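Local coordinates for protein tryptophan synthase alpha chain (Aquifex aeolicus, PDB 2EKC) that probably cleaves indoleglycerol phosphate to indole and glyceraldehyde 3-phosphate, as the alpha subunit of tryptophan synthase in the last step of tryptophan biosynthesis, at residues A[105-108]-A[109-113]; A[69-73]-A[74-78]. All coordinates share one frame; numbering follows the deposited sequence.

Contact 1: A[105-108]-A[109-113]; sequences PIFR and IGLEK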
ATOM      1  N   PRO A 105      -5.276 -16.337   2.191  1.00 17.35           N
ATOM      2  CA  PRO A 105      -3.959 -16.897   1.864  1.00 16.04           C
ATOM      3  C   PRO A 105      -3.032 -17.005   3.079  1.00 16.53           C
ATOM      4  O   PRO A 105      -2.231 -17.942   3.182  1.00 15.17           O
ATOM      5  CB  PRO A 105      -3.426 -15.929   0.811  1.00 16.78           C
ATOM      6  CG  PRO A 105      -4.683 -15.489   0.109  1.00 17.35           C
ATOM      7  CD  PRO A 105      -5.619 -15.236   1.273  1.00 15.38           C
ATOM      8  N   ILE A 106      -3.131 -16.046   3.992  1.00 14.74           N
ATOM      9  CA  ILE A 106      -2.292 -16.064   5.184  1.00 15.49           C
ATOM     10  C   ILE A 106      -2.638 -17.296   6.017  1.00 18.04           C
ATOM     11  O   ILE A 106      -1.753 -18.023   6.482  1.00 17.30           O
ATOM     12  CB  ILE A 106      -2.511 -14.806   6.053  1.00 15.29           C
ATOM     13  CG1 ILE A 106      -2.207 -13.543   5.240  1.00 14.27           C
ATOM     14  CG2 ILE A 106      -1.615 -14.866   7.292  1.00 14.22           C
ATOM     15  CD1 ILE A 106      -2.449 -12.250   6.010  1.00 14.36           C
ATOM     16  N   PHE A 107      -3.936 -17.523   6.194  1.00 18.52           N
ATOM     17  CA  PHE A 107      -4.417 -18.660   6.966  1.00 22.12           C
ATOM     18  C   PHE A 107      -4.083 -19.984   6.285  1.00 22.88           C
ATOM     19  O   PHE A 107      -3.675 -20.941   6.943  1.00 23.53           O
ATOM     20  CB  PHE A 107      -5.929 -18.570   7.163  1.00 22.53           C
ATOM     21  CG  PHE A 107      -6.498 -19.718   7.941  1.00 26.18           C
ATOM     22  CD1 PHE A 107      -6.241 -19.842   9.305  1.00 27.97           C
ATOM     23  CD2 PHE A 107      -7.264 -20.692   7.309  1.00 25.24           C
ATOM     24  CE1 PHE A 107      -6.740 -20.926  10.031  1.00 29.23           C
ATOM     25  CE2 PHE A 107      -7.767 -21.777   8.022  1.00 28.40           C
ATOM     26  CZ  PHE A 107      -7.505 -21.894   9.386  1.00 29.22           C
ATOM     27  N   ARG A 108      -4.264 -20.038   4.970  1.00 22.18           N
ATOM     28  CA  ARG A 108      -3.982 -21.253   4.211  1.00 22.91           C
ATOM     29  C   ARG A 108      -2.509 -21.639   4.303  1.00 21.92           C
ATOM     30  O   ARG A 108      -2.172 -22.812   4.455  1.00 22.50           O
ATOM     31  CB  ARG A 108      -4.351 -21.058   2.739  1.00 24.87           C
ATOM     32  CG  ARG A 108      -4.199 -22.318   1.891  1.00 30.19           C
ATOM     33  CD  ARG A 108      -4.135 -21.971   0.416  1.00 32.29           C
ATOM     34  NE  ARG A 108      -2.851 -21.370   0.069  1.00 37.01           N
ATOM     35  CZ  ARG A 108      -2.696 -20.401  -0.827  1.00 38.24           C
ATOM     36  NH1 ARG A 108      -3.750 -19.917  -1.467  1.00 40.25           N
ATOM     37  NH2 ARG A 108      -1.487 -19.921  -1.086  1.00 39.16           N
ATOM     38  N   ILE A 109      -1.633 -20.646   4.193  1.00 21.45           N
ATOM     39  CA  ILE A 109      -0.195 -20.884   4.252  1.00 21.65           C
ATOM     40  C   ILE A 109       0.282 -21.108   5.685  1.00 21.98           C
ATOM     41  O   ILE A 109       1.217 -21.879   5.923  1.00 24.13           O
ATOM     42  CB  ILE A 109       0.583 -19.693   3.633  1.00 20.01           C
ATOM     43  CG1 ILE A 109       0.374 -19.678   2.116  1.00 20.34           C
ATOM     44  CG2 ILE A 109       2.068 -19.786   3.974  1.00 21.34           C
ATOM     45  CD1 ILE A 109       0.995 -18.489   1.413  1.00 19.71           C
ATOM     46  N   GLY A 110      -0.372 -20.440   6.633  1.00 20.24           N
ATOM     47  CA  GLY A 110       0.003 -20.552   8.033  1.00 20.16           C
ATOM     48  C   GLY A 110       0.532 -19.213   8.516  1.00 20.14           C
ATOM     49  O   GLY A 110       1.534 -18.721   7.995  1.00 16.88           O
ATOM     50  N   LEU A 111      -0.130 -18.620   9.509  1.00 19.36           N
ATOM     51  CA  LEU A 111       0.281 -17.314  10.024  1.00 19.78           C
ATOM     52  C   LEU A 111       1.771 -17.175  10.318  1.00 20.71           C
ATOM     53  O   LEU A 111       2.423 -16.267   9.793  1.00 18.68           O
ATOM     54  CB  LEU A 111      -0.516 -16.946  11.279  1.00 21.32           C
ATOM     55  CG  LEU A 111      -1.838 -16.218  11.027  1.00 23.88           C
ATOM     56  CD1 LEU A 111      -2.794 -17.137  10.296  1.00 23.23           C
ATOM     57  CD2 LEU A 111      -2.438 -15.757  12.346  1.00 24.91           C
ATOM     58  N   GLU A 112       2.309 -18.057  11.159  1.00 18.61           N
ATOM     59  CA  GLU A 112       3.730 -17.998  11.506  1.00 18.81           C
ATOM     60  C   GLU A 112       4.596 -18.040  10.254  1.00 18.04           C
ATOM     61  O   GLU A 112       5.441 -17.169  10.044  1.00 18.79           O
ATOM     62  CB  GLU A 112       4.119 -19.166  12.415  1.00 21.75           C
ATOM     63  CG  GLU A 112       3.508 -19.140  13.816  1.00 26.59           C
ATOM     64  CD  GLU A 112       4.188 -18.151  14.750  1.00 29.60           C
ATOM     65  OE1 GLU A 112       5.427 -18.001  14.671  1.00 30.07           O
ATOM     66  OE2 GLU A 112       3.484 -17.538  15.582  1.00 33.40           O
ATOM     67  N   LYS A 113       4.387 -19.054   9.420  1.00 18.02           N
ATOM     68  CA  LYS A 113       5.170 -19.198   8.197  1.00 19.16           C
ATOM     69  C   LYS A 113       5.039 -17.991   7.274  1.00 16.76           C
ATOM     70  O   LYS A 113       6.037 -17.483   6.761  1.00 14.83           O
ATOM     71  CB  LYS A 113       4.754 -20.459   7.437  1.00 20.06           C
ATOM     72  CG  LYS A 113       5.488 -20.627   6.120  1.00 20.23           C
ATOM     73  CD  LYS A 113       5.036 -21.850   5.338  1.00 21.34           C
ATOM     74  CE  LYS A 113       5.427 -23.139   6.020  1.00 22.43           C
ATOM     75  NZ  LYS A 113       5.176 -24.306   5.118  1.00 25.77           N
TER

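Contact 2: A[69-73]-A[74-78]; sequences EVALK and NGIRF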
ATOM      1  N   GLU A  69      -6.690 -11.686 -11.736  1.00 11.17           N
ATOM      2  CA  GLU A  69      -7.014 -12.806 -12.610  1.00 13.93           C
ATOM      3  C   GLU A  69      -5.895 -13.172 -13.572  1.00 14.02           C
ATOM      4  O   GLU A  69      -5.503 -14.340 -13.673  1.00 13.65           O
ATOM      5  CB  GLU A  69      -8.283 -12.488 -13.405  1.00 15.68           C
ATOM      6  CG  GLU A  69      -8.847 -13.681 -14.161  1.00 23.87           C
ATOM      7  CD  GLU A  69      -9.985 -13.299 -15.084  1.00 27.28           C
ATOM      8  OE1 GLU A  69     -10.864 -12.527 -14.650  1.00 30.58           O
ATOM      9  OE2 GLU A  69     -10.004 -13.777 -16.241  1.00 31.06           O
ATOM     10  N   VAL A  70      -5.389 -12.172 -14.286  1.00 11.94           N
ATOM     11  CA  VAL A  70      -4.320 -12.392 -15.249  1.00 10.66           C
ATOM     12  C   VAL A  70      -3.086 -12.958 -14.548  1.00 12.53           C
ATOM     13  O   VAL A  70      -2.523 -13.959 -14.987  1.00 12.48           O
ATOM     14  CB  VAL A  70      -3.963 -11.072 -15.976  1.00 13.78           C
ATOM     15  CG1 VAL A  70      -2.751 -11.277 -16.890  1.00 10.83           C
ATOM     16  CG2 VAL A  70      -5.170 -10.594 -16.793  1.00 12.48           C
ATOM     17  N   ALA A  71      -2.672 -12.324 -13.454  1.00 10.05           N
ATOM     18  CA  ALA A  71      -1.505 -12.795 -12.710  1.00 11.69           C
ATOM     19  C   ALA A  71      -1.674 -14.248 -12.275  1.00 11.15           C
ATOM     20  O   ALA A  71      -0.737 -15.031 -12.354  1.00 14.02           O
ATOM     21  CB  ALA A  71      -1.262 -11.911 -11.489  1.00  9.65           C
ATOM     22  N   LEU A  72      -2.866 -14.612 -11.814  1.00 13.36           N
ATOM     23  CA  LEU A  72      -3.102 -15.985 -11.384  1.00 14.72           C
ATOM     24  C   LEU A  72      -3.018 -16.948 -12.559  1.00 16.47           C
ATOM     25  O   LEU A  72      -2.521 -18.065 -12.418  1.00 16.34           O
ATOM     26  CB  LEU A  72      -4.464 -16.116 -10.699  1.00 16.04           C
ATOM     27  CG  LEU A  72      -4.553 -15.592  -9.265  1.00 17.70           C
ATOM     28  CD1 LEU A  72      -5.937 -15.889  -8.712  1.00 18.75           C
ATOM     29  CD2 LEU A  72      -3.484 -16.253  -8.392  1.00 18.80           C
ATOM     30  N   LYS A  73      -3.505 -16.521 -13.721  1.00 16.73           N
ATOM     31  CA  LYS A  73      -3.442 -17.380 -14.889  1.00 19.33           C
ATOM     32  C   LYS A  73      -2.003 -17.492 -15.381  1.00 18.43           C
ATOM     33  O   LYS A  73      -1.658 -18.443 -16.074  1.00 19.90           O
ATOM     34  CB  LYS A  73      -4.379 -16.869 -15.989  1.00 21.41           C
ATOM     35  CG  LYS A  73      -5.839 -16.941 -15.565  1.00 26.59           C
ATOM     36  CD  LYS A  73      -6.797 -17.093 -16.736  1.00 30.27           C
ATOM     37  CE  LYS A  73      -6.743 -15.909 -17.671  1.00 31.59           C
ATOM     38  NZ  LYS A  73      -7.791 -16.020 -18.724  1.00 35.65           N
ATOM     39  N   ASN A  74      -1.162 -16.522 -15.022  1.00 16.83           N
ATOM     40  CA  ASN A  74       0.248 -16.588 -15.399  1.00 17.12           C
ATOM     41  C   ASN A  74       0.973 -17.512 -14.409  1.00 17.01           C
ATOM     42  O   ASN A  74       2.155 -17.801 -14.573  1.00 16.44           O
ATOM     43  CB  ASN A  74       0.916 -15.205 -15.376  1.00 16.82           C
ATOM     44  CG  ASN A  74       0.482 -14.319 -16.530  1.00 16.51           C
ATOM     45  OD1 ASN A  74       0.179 -14.800 -17.621  1.00 16.94           O
ATOM     46  ND2 ASN A  74       0.471 -13.013 -16.300  1.00 14.97           N
ATOM     47  N   GLY A  75       0.256 -17.958 -13.376  1.00 15.94           N
ATOM     48  CA  GLY A  75       0.841 -18.855 -12.389  1.00 14.19           C
ATOM     49  C   GLY A  75       1.611 -18.207 -11.251  1.00 14.47           C
ATOM     50  O   GLY A  75       2.462 -18.845 -10.629  1.00 12.03           O
ATOM     51  N   ILE A  76       1.324 -16.939 -10.972  1.00 12.32           N
ATOM     52  CA  ILE A  76       2.012 -16.234  -9.901  1.00 12.63           C
ATOM     53  C   ILE A  76       1.636 -16.804  -8.537  1.00 13.07           C
ATOM     54  O   ILE A  76       0.455 -16.921  -8.203  1.00 11.27           O
ATOM     55  CB  ILE A  76       1.686 -14.732  -9.936  1.00 13.61           C
ATOM     56  CG1 ILE A  76       2.169 -14.132 -11.261  1.00 16.16           C
ATOM     57  CG2 ILE A  76       2.333 -14.029  -8.747  1.00 13.50           C
ATOM     58  CD1 ILE A  76       3.675 -14.245 -11.491  1.00 14.90           C
ATOM     59  N   ARG A  77       2.659 -17.151  -7.759  1.00 13.48           N
ATOM     60  CA  ARG A  77       2.497 -17.731  -6.426  1.00 12.99           C
ATOM     61  C   ARG A  77       3.038 -16.778  -5.375  1.00 12.70           C
ATOM     62  O   ARG A  77       3.699 -15.795  -5.698  1.00 11.96           O
ATOM     63  CB  ARG A  77       3.304 -19.024  -6.306  1.00 11.31           C
ATOM     64  CG  ARG A  77       3.124 -20.036  -7.420  1.00 15.54           C
ATOM     65  CD  ARG A  77       4.303 -21.007  -7.403  1.00 16.74           C
ATOM     66  NE  ARG A  77       5.555 -20.317  -7.709  1.00 17.20           N
ATOM     67  CZ  ARG A  77       6.770 -20.818  -7.490  1.00 20.25           C
ATOM     68  NH1 ARG A  77       6.913 -22.021  -6.951  1.00 19.12           N
ATOM     69  NH2 ARG A  77       7.847 -20.115  -7.821  1.00 22.15           N
ATOM     70  N   PHE A  78       2.777 -17.096  -4.111  1.00 12.43           N
ATOM     71  CA  PHE A  78       3.279 -16.293  -3.007  1.00 12.32           C
ATOM     72  C   PHE A  78       4.807 -16.271  -3.111  1.00 12.90           C
ATOM     73  O   PHE A  78       5.443 -15.253  -2.845  1.00 13.86           O
ATOM     74  CB  PHE A  78       2.840 -16.911  -1.675  1.00 13.66           C
ATOM     75  CG  PHE A  78       3.322 -16.162  -0.459  1.00 16.73           C
ATOM     76  CD1 PHE A  78       3.167 -14.783  -0.363  1.00 15.48           C
ATOM     77  CD2 PHE A  78       3.900 -16.848   0.607  1.00 16.06           C
ATOM     78  CE1 PHE A  78       3.577 -14.094   0.777  1.00 17.98           C
ATOM     79  CE2 PHE A  78       4.314 -16.171   1.754  1.00 19.80           C
ATOM     80  CZ  PHE A  78       4.152 -14.791   1.839  1.00 18.76           C
TER
HETATM   81  O   HOH W   1      -1.636 -19.291  -9.674  1.00 43.48           O

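Contact 1: A[105-108]-A[109-113]
The Phe107 ring meets Leu111 at its edge, with CD1 of the leucine near the ring plane, while the Arg108 guanidinium group lies obliquely against Ile109, its NH2 3.7 Å from Ile109 CG1. The motif is a helix-to-helix junction in the TIM barrel: helix 103-109 ends, and Gly110, with a positive phi of 114°, is also the N-cap of helix 111-120. A side chain at that phi would press on the carbonyl oxygen of Ile109. Two backbone bonds close the last turn, Ile109 N to Pro105 O (2.9 Å) and Gly110 N to Ile106 O (2.8 Å). Because Ile109 CG1 stands beside its own backbone N (chi1 -71°), it turns back along the helix and packs 3.3 Å from Pro105 O; the side chain also touches Phe114 of helix 111-120. The Arg108 chain bends at chi3 (73°), which brings its guanidinium back to the same isoleucine. An alanine in place of Ile109 would probably leave a gap beside Phe114 and the guanidinium group freer to turn. Past the bend, Leu111, at the start of helix 111-120, touches Val142 of helix 133-145, and its CD1 reaches back to 3.9 Å from Ile106 CG2.

Contact 2: A[69-73]-A[74-78]
Residues 69-73 form the last turn of helix 62-73. The chain leaves it in residues 74-78 through Gly75, the first residue to depart from helical angles, with a positive phi of 85°. Asn74 N still bonds in helical fashion to Val70 O at 2.9 Å and makes a second, weak hydrogen bond to Ala71 O. Beyond it the pattern changes. Ile76 N reaches back five residues to Ala71 O in a nearly straight bond of 3.1 Å (N-H...O 166°). Gly75 N takes Leu72 O at 2.9 Å, but from above the carbonyl plane and not along a lone pair. A water donates to Leu72 O at 3.1 Å and, weakly, to Ile76 O, bridging the helix end to the departing chain.

Among the side chains, Ile76 folds back over the helix end: its CG1 rests 3.2 Å from Ala71 O and 4.1 Å from Ala71 CB. Both residues, together with Leu72, also touch Pro53. Asn74 and Val70 run side by side in the same direction, Asn74 ND2 lying 3.7 Å from Val70 CG1. With CG beside its own backbone N (chi1 -73°), the Asn74 amide is drawn back along the helix, and ND2 donates to Gly26 O and Pro28 O. These two bonds occupy the amide nitrogen and tie the end of the helix to a neighbouring loop. Leu72 CD2 approaches Ile76 O at 4.0 Å. Arg77, the N-cap of helix 78-91, pairs with Asp80 in that helix's first turn.

The bonds from Ile76 and Gly75 back into the last turn, the left-handed glycine and the apolar contact of Ala71 with Ile76 are the marks of a Schellman motif, here ending one outer helix of the TIM barrel just before the next begins.

Contacts 1 and 2 are both helix ends followed closely by a new helix, and contact 2 comes first along the chain. Their centres are about 18 Å apart, yet they meet directly where Ile109 CD1 packs 3.4 Å from Phe78 CD2. Phe78 opens helix 78-91 and also stacks with the ring of Phe114 in helix 111-120, and its ring meets that of Phe52, which Pro105 touches too. Ile109 and the rings of Phe78, Phe114 and Phe52 thus form one apolar group between the two turns. Each turn lies near the probable active site: the side chains of Pro105 and Leu72 are both about 11 Å from that of Asp60, a predicted proton acceptor, too far for direct contact.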